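Local coordinates for protein DyP2 (Amycolatopsis sp. ATCC 39116, PDB 4G2C) that is a heme-containing dye peroxidase of many activities, from a lignin-reactive bacterium, and probably oxidises dyes, lignin-related compounds and manganese, at residues A[64-69]-A[173-178]; A[70-75]-A[166-171]; A[85-90]-A[183-188]; A[55-60]-A[112-117]. One frame throughout, in Å; residues are numbered along the deposited sequence.

Contact 1 of 4, residues A[64-69]-A[173-178]; sequences RDRLTV and ATAGPV. With ACT (acetate ion), chain T; ACT (acetate ion), chain L.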
loop_
_atom_site.group_PDB
_atom_site.type_symbol
_atom_site.label_atom_id
_atom_site.label_comp_id
_atom_site.label_asym_id
_atom_site.label_seq_id
_atom_site.Cartn_x
_atom_site.Cartn_y
_atom_site.Cartn_z
ATOM N N ARG A 64 11.098 -6.951 -2.139
ATOM C CA ARG A 64 10.773 -6.862 -3.552
ATOM C C ARG A 64 11.379 -5.601 -4.166
ATOM O O ARG A 64 10.718 -4.895 -4.931
ATOM C CB ARG A 64 9.244 -6.868 -3.735
ATOM C CG ARG A 64 8.550 -5.726 -2.997
ATOM C CD ARG A 64 7.089 -6.029 -2.661
ATOM N NE ARG A 64 6.502 -4.883 -1.969
ATOM C CZ ARG A 64 6.759 -4.578 -0.700
ATOM N NH1 ARG A 64 7.565 -5.356 0.009
ATOM N NH2 ARG A 64 6.214 -3.499 -0.141
ATOM N N ASP A 65 12.635 -5.329 -3.825
ATOM C CA ASP A 65 13.319 -4.105 -4.261
ATOM C C ASP A 65 13.452 -4.113 -5.774
ATOM O O ASP A 65 13.569 -3.078 -6.410
ATOM C CB ASP A 65 14.703 -3.994 -3.608
ATOM C CG ASP A 65 14.629 -3.839 -2.098
ATOM O OD1 ASP A 65 13.659 -3.221 -1.593
ATOM O OD2 ASP A 65 15.542 -4.329 -1.408
ATOM N N ARG A 66 13.449 -5.310 -6.340
ATOM C CA ARG A 66 13.321 -5.490 -7.774
ATOM C C ARG A 66 12.050 -6.276 -7.933
ATOM O O ARG A 66 11.903 -7.344 -7.344
ATOM C CB ARG A 66 14.507 -6.282 -8.340
ATOM C CG ARG A 66 15.809 -5.490 -8.414
ATOM C CD ARG A 66 15.626 -4.249 -9.281
ATOM N NE ARG A 66 16.901 -3.706 -9.737
ATOM C CZ ARG A 66 17.313 -3.719 -11.002
ATOM N NH1 ARG A 66 16.540 -4.238 -11.955
ATOM N NH2 ARG A 66 18.500 -3.205 -11.315
ATOM N N LEU A 67 11.123 -5.736 -8.709
ATOM C CA LEU A 67 9.826 -6.363 -8.889
ATOM C C LEU A 67 9.399 -6.320 -10.345
ATOM O O LEU A 67 9.419 -5.265 -10.982
ATOM C CB LEU A 67 8.774 -5.658 -8.027
ATOM C CG LEU A 67 7.320 -6.053 -8.273
ATOM C CD1 LEU A 67 7.079 -7.480 -7.799
ATOM C CD2 LEU A 67 6.390 -5.083 -7.565
ATOM N N THR A 68 9.017 -7.480 -10.862
ATOM C CA THR A 68 8.398 -7.575 -12.177
ATOM C C THR A 68 6.923 -7.907 -11.996
ATOM O O THR A 68 6.595 -8.830 -11.261
ATOM C CB THR A 68 9.083 -8.673 -13.041
ATOM O OG1 THR A 68 10.245 -8.124 -13.676
ATOM C CG2 THR A 68 8.125 -9.204 -14.111
ATOM N N VAL A 69 6.045 -7.129 -12.631
ATOM C CA VAL A 69 4.599 -7.352 -12.578
ATOM C C VAL A 69 4.114 -7.771 -13.958
ATOM O O VAL A 69 4.403 -7.093 -14.943
ATOM C CB VAL A 69 3.828 -6.063 -12.213
ATOM C CG1 VAL A 69 2.357 -6.355 -12.054
ATOM C CG2 VAL A 69 4.394 -5.411 -10.943
ATOM N N ALA A 173 15.421 -9.155 -3.658
ATOM C CA ALA A 173 16.298 -8.058 -3.285
ATOM C C ALA A 173 17.093 -7.556 -4.489
ATOM O O ALA A 173 17.444 -6.387 -4.560
ATOM C CB ALA A 173 17.249 -8.498 -2.170
ATOM N N THR A 174 17.369 -8.444 -5.439
ATOM C CA THR A 174 18.212 -8.085 -6.579
ATOM C C THR A 174 17.610 -8.615 -7.872
ATOM O O THR A 174 16.812 -9.553 -7.849
ATOM C CB THR A 174 19.658 -8.619 -6.422
ATOM O OG1 THR A 174 19.632 -10.045 -6.294
ATOM C CG2 THR A 174 20.335 -8.038 -5.183
ATOM N N ALA A 175 18.004 -8.005 -8.992
ATOM C CA ALA A 175 17.469 -8.322 -10.317
ATOM C C ALA A 175 17.704 -9.768 -10.759
ATOM O O ALA A 175 16.867 -10.367 -11.435
ATOM C CB ALA A 175 18.041 -7.348 -11.362
ATOM N N GLY A 176 18.845 -10.324 -10.368
ATOM C CA GLY A 176 19.254 -11.638 -10.817
ATOM C C GLY A 176 18.217 -12.738 -10.708
ATOM O O GLY A 176 17.790 -13.309 -11.723
ATOM N N PRO A 177 17.817 -13.069 -9.474
ATOM C CA PRO A 177 16.854 -14.155 -9.246
ATOM C C PRO A 177 15.461 -13.821 -9.799
ATOM O O PRO A 177 14.636 -14.720 -10.001
ATOM C CB PRO A 177 16.810 -14.269 -7.728
ATOM C CG PRO A 177 18.088 -13.621 -7.258
ATOM C CD PRO A 177 18.339 -12.513 -8.220
ATOM N N VAL A 178 15.196 -12.545 -10.058
ATOM C CA VAL A 178 13.952 -12.200 -10.739
ATOM C C VAL A 178 14.010 -12.626 -12.204
ATOM O O VAL A 178 13.047 -13.177 -12.738
ATOM C CB VAL A 178 13.617 -10.712 -10.628
ATOM C CG1 VAL A 178 12.434 -10.402 -11.494
ATOM C CG2 VAL A 178 13.336 -10.354 -9.166
HETATM C C ACT T . 13.252 -5.723 -12.068
HETATM O O ACT T . 14.251 -6.494 -12.087
HETATM O OXT ACT T . 13.262 -4.761 -11.249
HETATM C CH3 ACT T . 12.090 -5.940 -12.983
HETATM C C ACT L . 7.356 -3.134 3.383
HETATM O O ACT L . 8.136 -3.854 2.690
HETATM O OXT ACT L . 6.860 -2.111 2.832
HETATM C CH3 ACT L . 7.022 -3.470 4.811
#

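Contact 2 of 4, residues A[70-75]-A[166-171]; sequences LFLGFG and AVLLLG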
loop_
_atom_site.group_PDB
_atom_site.type_symbol
_atom_site.label_atom_id
_atom_site.label_comp_id
_atom_site.label_asym_id
_atom_site.label_seq_id
_atom_site.Cartn_x
_atom_site.Cartn_y
_atom_site.Cartn_z
ATOM N N LEU A 70 3.371 -8.874 -14.026
ATOM C CA LEU A 70 2.875 -9.406 -15.292
ATOM C C LEU A 70 1.364 -9.572 -15.239
ATOM O O LEU A 70 0.849 -10.307 -14.404
ATOM C CB LEU A 70 3.534 -10.749 -15.601
ATOM C CG LEU A 70 5.052 -10.781 -15.830
ATOM C CD1 LEU A 70 5.516 -12.217 -16.040
ATOM C CD2 LEU A 70 5.462 -9.903 -17.017
ATOM N N PHE A 71 0.654 -8.867 -16.111
ATOM C CA PHE A 71 -0.786 -9.039 -16.238
ATOM C C PHE A 71 -1.072 -9.995 -17.382
ATOM O O PHE A 71 -0.508 -9.858 -18.466
ATOM C CB PHE A 71 -1.469 -7.697 -16.468
ATOM C CG PHE A 71 -1.157 -6.684 -15.404
ATOM C CD1 PHE A 71 -1.602 -6.872 -14.097
ATOM C CD2 PHE A 71 -0.410 -5.560 -15.697
ATOM C CE1 PHE A 71 -1.313 -5.950 -13.109
ATOM C CE2 PHE A 71 -0.103 -4.639 -14.709
ATOM C CZ PHE A 71 -0.558 -4.830 -13.412
ATOM N N LEU A 72 -1.929 -10.975 -17.133
ATOM C CA LEU A 72 -2.143 -12.064 -18.083
ATOM C C LEU A 72 -3.562 -12.064 -18.632
ATOM O O LEU A 72 -4.482 -11.519 -18.005
ATOM C CB LEU A 72 -1.872 -13.401 -17.406
ATOM C CG LEU A 72 -0.538 -13.559 -16.672
ATOM C CD1 LEU A 72 -0.416 -14.961 -16.100
ATOM C CD2 LEU A 72 0.654 -13.224 -17.568
ATOM N N GLY A 73 -3.728 -12.682 -19.803
ATOM C CA GLY A 73 -5.039 -12.958 -20.384
ATOM C C GLY A 73 -5.153 -14.452 -20.664
ATOM O O GLY A 73 -4.212 -15.051 -21.160
ATOM N N PHE A 74 -6.289 -15.053 -20.324
ATOM C CA PHE A 74 -6.506 -16.476 -20.539
ATOM C C PHE A 74 -7.230 -16.741 -21.861
ATOM O O PHE A 74 -8.429 -16.474 -21.988
ATOM C CB PHE A 74 -7.321 -17.080 -19.382
ATOM C CG PHE A 74 -6.609 -17.058 -18.050
ATOM C CD1 PHE A 74 -5.226 -16.910 -17.984
ATOM C CD2 PHE A 74 -7.325 -17.190 -16.863
ATOM C CE1 PHE A 74 -4.560 -16.894 -16.759
ATOM C CE2 PHE A 74 -6.680 -17.175 -15.635
ATOM C CZ PHE A 74 -5.289 -17.027 -15.577
ATOM N N GLY A 75 -6.499 -17.278 -22.838
ATOM C CA GLY A 75 -7.078 -17.658 -24.121
ATOM C C GLY A 75 -7.858 -18.969 -24.112
ATOM O O GLY A 75 -8.819 -19.127 -24.868
ATOM N N ALA A 166 -5.266 -12.274 -14.767
ATOM C CA ALA A 166 -4.347 -12.663 -13.716
ATOM C C ALA A 166 -3.160 -11.714 -13.554
ATOM O O ALA A 166 -2.741 -11.037 -14.497
ATOM C CB ALA A 166 -3.865 -14.099 -13.954
ATOM N N VAL A 167 -2.604 -11.667 -12.350
ATOM C CA VAL A 167 -1.360 -10.934 -12.171
ATOM C C VAL A 167 -0.292 -11.842 -11.590
ATOM O O VAL A 167 -0.573 -12.700 -10.749
ATOM C CB VAL A 167 -1.536 -9.697 -11.274
ATOM C CG1 VAL A 167 -1.957 -10.118 -9.859
ATOM C CG2 VAL A 167 -0.248 -8.891 -11.242
ATOM N N LEU A 168 0.932 -11.668 -12.063
ATOM C CA LEU A 168 2.071 -12.379 -11.494
ATOM C C LEU A 168 2.998 -11.352 -10.872
ATOM O O LEU A 168 3.289 -10.320 -11.489
ATOM C CB LEU A 168 2.824 -13.143 -12.576
ATOM C CG LEU A 168 2.295 -14.530 -12.908
ATOM C CD1 LEU A 168 0.792 -14.523 -12.907
ATOM C CD2 LEU A 168 2.837 -14.958 -14.267
ATOM N N LEU A 169 3.438 -11.620 -9.648
ATOM C CA LEU A 169 4.431 -10.781 -8.997
ATOM C C LEU A 169 5.703 -11.601 -8.776
ATOM O O LEU A 169 5.678 -12.656 -8.151
ATOM C CB LEU A 169 3.890 -10.228 -7.672
ATOM C CG LEU A 169 2.555 -9.467 -7.772
ATOM C CD1 LEU A 169 1.986 -9.163 -6.381
ATOM C CD2 LEU A 169 2.706 -8.180 -8.573
ATOM N N LEU A 170 6.806 -11.113 -9.326
ATOM C CA LEU A 170 8.103 -11.743 -9.172
ATOM C C LEU A 170 9.025 -10.742 -8.497
ATOM O O LEU A 170 9.377 -9.722 -9.093
ATOM C CB LEU A 170 8.687 -12.103 -10.540
ATOM C CG LEU A 170 8.019 -13.164 -11.406
ATOM C CD1 LEU A 170 6.572 -12.780 -11.765
ATOM C CD2 LEU A 170 8.888 -13.381 -12.654
ATOM N N GLY A 171 9.416 -11.028 -7.259
ATOM C CA GLY A 171 10.173 -10.068 -6.475
ATOM C C GLY A 171 11.349 -10.649 -5.704
ATOM O O GLY A 171 11.340 -11.820 -5.294
#

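Contact 3 of 4, residues A[85-90]-A[183-188]; sequences NGLSGL and RQVEAL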
loop_
_atom_site.group_PDB
_atom_site.type_symbol
_atom_site.label_atom_id
_atom_site.label_comp_id
_atom_site.label_asym_id
_atom_site.label_seq_id
_atom_site.Cartn_x
_atom_site.Cartn_y
_atom_site.Cartn_z
ATOM N N ASN A 85 -1.380 -24.526 -12.327
ATOM C CA ASN A 85 -0.909 -25.714 -11.632
ATOM C C ASN A 85 0.619 -25.742 -11.591
ATOM O O ASN A 85 1.216 -26.052 -10.568
ATOM C CB ASN A 85 -1.462 -26.969 -12.314
ATOM C CG ASN A 85 -1.407 -28.191 -11.425
ATOM O OD1 ASN A 85 -0.477 -28.988 -11.510
ATOM N ND2 ASN A 85 -2.407 -28.345 -10.561
ATOM N N GLY A 86 1.247 -25.391 -12.709
ATOM C CA GLY A 86 2.693 -25.389 -12.803
ATOM C C GLY A 86 3.319 -24.275 -11.983
ATOM O O GLY A 86 4.385 -24.441 -11.394
ATOM N N LEU A 87 2.662 -23.123 -11.968
ATOM C CA LEU A 87 3.078 -22.022 -11.109
ATOM C C LEU A 87 3.084 -22.443 -9.635
ATOM O O LEU A 87 4.049 -22.190 -8.920
ATOM C CB LEU A 87 2.173 -20.803 -11.313
ATOM C CG LEU A 87 2.417 -20.078 -12.640
ATOM C CD1 LEU A 87 1.606 -18.813 -12.727
ATOM C CD2 LEU A 87 3.891 -19.799 -12.839
ATOM N N SER A 88 2.016 -23.094 -9.190
ATOM C CA SER A 88 1.939 -23.529 -7.803
ATOM C C SER A 88 3.184 -24.334 -7.433
ATOM O O SER A 88 3.619 -24.325 -6.284
ATOM C CB SER A 88 0.653 -24.314 -7.528
ATOM O OG SER A 88 0.725 -25.614 -8.063
ATOM N N GLY A 89 3.775 -25.001 -8.424
ATOM C CA GLY A 89 5.023 -25.724 -8.225
ATOM C C GLY A 89 6.233 -24.844 -7.950
ATOM O O GLY A 89 7.215 -25.292 -7.361
ATOM N N LEU A 90 6.180 -23.585 -8.369
ATOM C CA LEU A 90 7.310 -22.682 -8.139
ATOM C C LEU A 90 7.117 -21.811 -6.906
ATOM O O LEU A 90 7.917 -20.905 -6.640
ATOM C CB LEU A 90 7.546 -21.789 -9.358
ATOM C CG LEU A 90 7.797 -22.544 -10.672
ATOM C CD1 LEU A 90 7.962 -21.571 -11.825
ATOM C CD2 LEU A 90 9.016 -23.486 -10.557
ATOM N N ARG A 183 12.238 -16.641 -16.322
ATOM C CA ARG A 183 12.555 -17.675 -17.314
ATOM C C ARG A 183 11.812 -18.970 -17.017
ATOM O O ARG A 183 11.350 -19.659 -17.934
ATOM C CB ARG A 183 14.064 -17.960 -17.361
ATOM C CG ARG A 183 14.970 -16.729 -17.461
ATOM C CD ARG A 183 15.661 -16.623 -18.818
ATOM N NE ARG A 183 16.838 -15.752 -18.791
ATOM C CZ ARG A 183 16.893 -14.529 -19.317
ATOM N NH1 ARG A 183 15.832 -14.004 -19.922
ATOM N NH2 ARG A 183 18.017 -13.825 -19.240
ATOM N N GLN A 184 11.696 -19.295 -15.733
ATOM C CA GLN A 184 10.984 -20.503 -15.300
ATOM C C GLN A 184 9.489 -20.392 -15.521
ATOM O O GLN A 184 8.837 -21.358 -15.906
ATOM C CB GLN A 184 11.259 -20.783 -13.823
ATOM C CG GLN A 184 12.724 -20.995 -13.529
ATOM C CD GLN A 184 13.068 -20.742 -12.078
ATOM O OE1 GLN A 184 12.219 -20.331 -11.289
ATOM N NE2 GLN A 184 14.324 -20.987 -11.719
ATOM N N VAL A 185 8.953 -19.203 -15.260
ATOM C CA VAL A 185 7.551 -18.911 -15.523
ATOM C C VAL A 185 7.290 -18.998 -17.018
ATOM O O VAL A 185 6.323 -19.624 -17.457
ATOM C CB VAL A 185 7.173 -17.501 -15.028
ATOM C CG1 VAL A 185 5.938 -16.981 -15.768
ATOM C CG2 VAL A 185 6.962 -17.503 -13.519
ATOM N N GLU A 186 8.164 -18.364 -17.795
ATOM C CA GLU A 186 8.090 -18.414 -19.252
ATOM C C GLU A 186 8.063 -19.847 -19.775
ATOM O O GLU A 186 7.147 -20.243 -20.508
ATOM C CB GLU A 186 9.272 -17.684 -19.865
ATOM C CG GLU A 186 9.194 -17.629 -21.368
ATOM C CD GLU A 186 7.894 -17.002 -21.865
ATOM O OE1 GLU A 186 7.300 -16.161 -21.142
ATOM O OE2 GLU A 186 7.472 -17.353 -22.987
ATOM N N ALA A 187 9.070 -20.619 -19.380
ATOM C CA ALA A 187 9.149 -22.029 -19.727
ATOM C C ALA A 187 7.777 -22.703 -19.659
ATOM O O ALA A 187 7.409 -23.461 -20.564
ATOM C CB ALA A 187 10.144 -22.745 -18.813
ATOM N N LEU A 188 7.025 -22.411 -18.595
ATOM C CA LEU A 188 5.721 -23.041 -18.345
ATOM C C LEU A 188 4.554 -22.409 -19.107
ATOM O O LEU A 188 3.444 -22.955 -19.128
ATOM C CB LEU A 188 5.394 -23.026 -16.848
ATOM C CG LEU A 188 6.265 -23.875 -15.917
ATOM C CD1 LEU A 188 5.899 -23.610 -14.460
ATOM C CD2 LEU A 188 6.129 -25.364 -16.239
#

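Contact 4 of 4, residues A[55-60]-A[112-117]; sequences QPNILK and TPYLGV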
loop_
_atom_site.group_PDB
_atom_site.type_symbol
_atom_site.label_atom_id
_atom_site.label_comp_id
_atom_site.label_asym_id
_atom_site.label_seq_id
_atom_site.Cartn_x
_atom_site.Cartn_y
_atom_site.Cartn_z
ATOM N N GLN A 55 -0.071 -17.912 0.483
ATOM C CA GLN A 55 0.991 -17.211 -0.235
ATOM C C GLN A 55 1.752 -16.260 0.681
ATOM O O GLN A 55 1.184 -15.732 1.638
ATOM C CB GLN A 55 0.437 -16.415 -1.421
ATOM C CG GLN A 55 -0.177 -17.241 -2.543
ATOM C CD GLN A 55 -0.543 -16.366 -3.716
ATOM O OE1 GLN A 55 0.236 -15.504 -4.116
ATOM N NE2 GLN A 55 -1.737 -16.558 -4.258
ATOM N N PRO A 56 3.049 -16.041 0.382
ATOM C CA PRO A 56 3.878 -14.995 0.992
ATOM C C PRO A 56 3.360 -13.589 0.646
ATOM O O PRO A 56 2.497 -13.422 -0.230
ATOM C CB PRO A 56 5.247 -15.194 0.321
ATOM C CG PRO A 56 5.226 -16.572 -0.244
ATOM C CD PRO A 56 3.803 -16.835 -0.605
ATOM N N ASN A 57 3.907 -12.594 1.337
ATOM C CA ASN A 57 3.649 -11.180 1.066
ATOM C C ASN A 57 2.331 -10.682 1.665
ATOM O O ASN A 57 2.039 -9.490 1.620
ATOM C CB ASN A 57 3.730 -10.873 -0.438
ATOM C CG ASN A 57 3.927 -9.384 -0.727
ATOM O OD1 ASN A 57 4.609 -8.669 0.019
ATOM N ND2 ASN A 57 3.328 -8.910 -1.805
ATOM N N ILE A 58 1.547 -11.595 2.243
ATOM C CA ILE A 58 0.234 -11.217 2.736
ATOM C C ILE A 58 0.273 -10.858 4.226
ATOM O O ILE A 58 0.076 -9.708 4.583
ATOM C CB ILE A 58 -0.839 -12.294 2.425
ATOM C CG1 ILE A 58 -1.018 -12.447 0.906
ATOM C CG2 ILE A 58 -2.167 -11.908 3.054
ATOM C CD1 ILE A 58 -1.757 -13.734 0.467
ATOM N N LEU A 59 0.535 -11.837 5.083
ATOM C CA LEU A 59 0.641 -11.579 6.524
ATOM C C LEU A 59 1.928 -10.809 6.878
ATOM O O LEU A 59 2.038 -10.209 7.949
ATOM C CB LEU A 59 0.563 -12.884 7.329
ATOM C CG LEU A 59 -0.735 -13.691 7.414
ATOM C CD1 LEU A 59 -0.495 -14.986 8.159
ATOM C CD2 LEU A 59 -1.888 -12.912 8.089
ATOM N N LYS A 60 2.890 -10.827 5.966
ATOM C CA LYS A 60 4.180 -10.174 6.176
ATOM C C LYS A 60 4.765 -9.839 4.806
ATOM O O LYS A 60 4.913 -10.724 3.974
ATOM C CB LYS A 60 5.116 -11.147 6.891
ATOM C CG LYS A 60 6.573 -10.705 6.961
ATOM C CD LYS A 60 6.833 -10.055 8.275
ATOM C CE LYS A 60 8.235 -9.514 8.380
ATOM N NZ LYS A 60 8.214 -8.367 9.322
ATOM N N THR A 112 14.692 -16.953 -0.681
ATOM C CA THR A 112 14.383 -17.130 -2.094
ATOM C C THR A 112 13.470 -16.042 -2.652
ATOM O O THR A 112 12.958 -15.194 -1.915
ATOM C CB THR A 112 13.721 -18.495 -2.366
ATOM O OG1 THR A 112 12.508 -18.590 -1.612
ATOM C CG2 THR A 112 14.645 -19.635 -1.983
ATOM N N PRO A 113 13.258 -16.077 -3.971
ATOM C CA PRO A 113 12.428 -15.083 -4.658
ATOM C C PRO A 113 10.942 -15.227 -4.290
ATOM O O PRO A 113 10.523 -16.246 -3.737
ATOM C CB PRO A 113 12.657 -15.397 -6.153
ATOM C CG PRO A 113 13.844 -16.293 -6.207
ATOM C CD PRO A 113 13.871 -17.039 -4.905
ATOM N N TYR A 114 10.166 -14.191 -4.590
ATOM C CA TYR A 114 8.720 -14.194 -4.368
ATOM C C TYR A 114 7.986 -14.289 -5.699
ATOM O O TYR A 114 8.198 -13.477 -6.609
ATOM C CB TYR A 114 8.299 -12.932 -3.597
ATOM C CG TYR A 114 6.811 -12.601 -3.613
ATOM C CD1 TYR A 114 5.847 -13.534 -3.232
ATOM C CD2 TYR A 114 6.375 -11.335 -3.981
ATOM C CE1 TYR A 114 4.488 -13.203 -3.239
ATOM C CE2 TYR A 114 5.034 -11.002 -4.000
ATOM C CZ TYR A 114 4.098 -11.929 -3.625
ATOM O OH TYR A 114 2.775 -11.564 -3.647
ATOM N N LEU A 115 7.135 -15.302 -5.796
ATOM C CA LEU A 115 6.210 -15.483 -6.911
ATOM C C LEU A 115 4.788 -15.348 -6.394
ATOM O O LEU A 115 4.271 -16.252 -5.739
ATOM C CB LEU A 115 6.372 -16.874 -7.531
ATOM C CG LEU A 115 5.303 -17.169 -8.585
ATOM C CD1 LEU A 115 5.314 -16.053 -9.608
ATOM C CD2 LEU A 115 5.525 -18.515 -9.261
ATOM N N GLY A 116 4.158 -14.213 -6.665
ATOM C CA GLY A 116 2.789 -14.004 -6.239
ATOM C C GLY A 116 1.833 -14.225 -7.388
ATOM O O GLY A 116 2.140 -13.890 -8.528
ATOM N N VAL A 117 0.666 -14.783 -7.090
ATOM C CA VAL A 117 -0.324 -15.052 -8.110
ATOM C C VAL A 117 -1.713 -14.542 -7.687
ATOM O O VAL A 117 -2.272 -14.974 -6.673
ATOM C CB VAL A 117 -0.376 -16.568 -8.439
ATOM C CG1 VAL A 117 -1.497 -16.870 -9.452
ATOM C CG2 VAL A 117 0.978 -17.062 -8.958
HETATM O O HOH W 1 1.165 -13.226 -2.774
#

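Contact 1 of 4, residues A[64-69]-A[173-178]
R66 lays its side chain across T174 and A175, where the chain passes from strand 166-172 to helix 175-188 in the alpha+beta barrel domain. The start of strand 66-74 carries a classic beta bulge, with D65 and R66 both facing D172. Across the two segments the contact is van der Waals only. R66 CG sits 3.4 Å from A175 N. The chain then bends at chi2 (-59°), which brings the guanidinium over the alanine: A175 CB lies on one face, offset toward the rim and 3.5 Å from R66 NH1. Hydrogen bonds from the arginines go to two acetates, probably from the crystallisation liquor. One lies at the edge of the R66 guanidinium, where NH1 bonds its O at 3.2 Å and its OXT weakly, though its orientation is uncertain. The other takes a bond from R64 NH1, while R64 NE and NH2 hold the carbonyls of R376 and G377. A serine in place of R66 would probably leave A175 CB without the guanidinium laid over it and the first acetate without its cationic partner. Beyond the arginine, V178 meets the strand with both methyls: CG2 lies 3.8 Å from R66 O, and CG1 3.8 Å from T68 OG1.

Contact 2 of 4, residues A[70-75]-A[166-171]
L70, F71 and L72 pair with L168, V167 and A166, which makes strands 66-74 and 166-172 antiparallel neighbours in the sheet of a ferredoxin-like unit of the DyP fold; the short segments run 148° apart. Four backbone hydrogen bonds join them. L70 and L168 form a hydrogen-bonded pair: L70 N donates to L168 O at 2.9 Å and L168 N returns to L70 O at 2.7 Å. L72 and A166 form the next such pair, less evenly: L72 N reaches A166 O at 2.8 Å, but the bond from A166 N to L72 O is weak at 3.4 Å. Between them F71 and V167 are a non-hydrogen-bonded pair, where V167 CA-H points to L70 O and F71 CA-H to A166 O. Their side chains run alongside each other. With V167 CG1 between N and the carbonyl carbon (chi1 63°), CG2 is the methyl that meets F71 CE1, at 3.6 Å. That ring also stacks edge-to-face with F273. L70, L72 and L168 lie on the other face, toward helix 175-188, where V185 touches L168. F74 turns its CZ to A166 CB, 3.6 Å away. L72 and L168 cross nearly at right angles, their CD1 methyls at a tight 3.4 Å.

Contact 3 of 4, residues A[85-90]-A[183-188]
L188 sets its CD1 methyl over one face of the flat peptide that joins G86 to L87, above the C=O bond and nearer its oxygen, 3.5 Å from G86 O. Its side chain is extended (chi2 173°), which is how the methyl reaches the backbone of helix 77-88 from helix 175-188. G86 has no side chain in the way: a beta carbon there would come within about 3.2 Å of L188 CD1, a tight fit. The rest of the contact is aliphatic. L90 and L188 reach toward each other tip to tip, CD1 to CD1 at 3.9 Å. The same L90 methyl lies 3.9 Å from Q184 CB, so it is the beta carbon of the glutamine that it meets. Deeper in, L87 CD2 and V185 CG2 meet at 3.9 Å, and L87 and L90 both go on to touch L115 of strand 114-119. Two polar side chains find partners on their own side: S88 OG donates to N85 O at 2.6 Å, and E186 makes salt bridges with R182 and R189. No hydrogen bond crosses between the two segments, so what joins helices 77-88 and 175-188 of the ferredoxin-like unit is van der Waals fit, with a close approach at a glycine.

Contact 4 of 4, residues A[55-60]-A[112-117]
Q55, its chain extended beyond CG (chi2 -174°), reaches V117 and binds it twice with its side-chain amide, taking V117 N on OE1 at 3.1 Å and giving NE2 to V117 O at 2.9 Å. Both bonds are nearly straight (169° or more), but V117 N comes in tilted from the glutamine carbonyl plane, whereas NE2 meets a lone pair of V117 O in the carbonyl plane. The glutamine thus serves like a neighbouring strand to 114-119, an edge strand of the ferredoxin-like sheet; its NE2 also reaches P485 O. A water among buried residues comes next: it donates to Q55 OE1 and to P56 O and accepts from Y114 OH, lying in plane at the tyrosine ring's edge. With a leucine in place of Q55, V117 N and O would probably both lose this partner and the water one of its acceptors. Y114 OH also receives a weak bond from N57 ND2, while N57 OD1 is taken by H62 N. On the tyrosine ring, G116 N lies over one face and N57 CB over the opposite one, the N57 amide turned 58° from the ring plane. P56 CB comes to 4.0 Å from Y114 CD1, and N57 CB to 3.4 Å from Y114 CZ.

Overall arrangement
Contacts 2 and 4 are buried, contact 3 is partly so, and contact 1 lies at the surface; the chemistry follows. In contact 2 backbone bonds join strands inside the sheet, and in contact 4 a side-chain amide and a water serve an outermost strand, 114-119. The other two make no hydrogen bond across their segments: contact 3 packs methyls between helices, contact 1 rests an arginine on a strand-to-helix junction. Elements are shared: strand 66-74 by contacts 1 and 2, helix 175-188 by contacts 1 and 3. T68 N bonds L170 O between contacts 1 and 2, L169 O takes G116 N between 2 and 4, and P177 packs on P113 between 1 and 4.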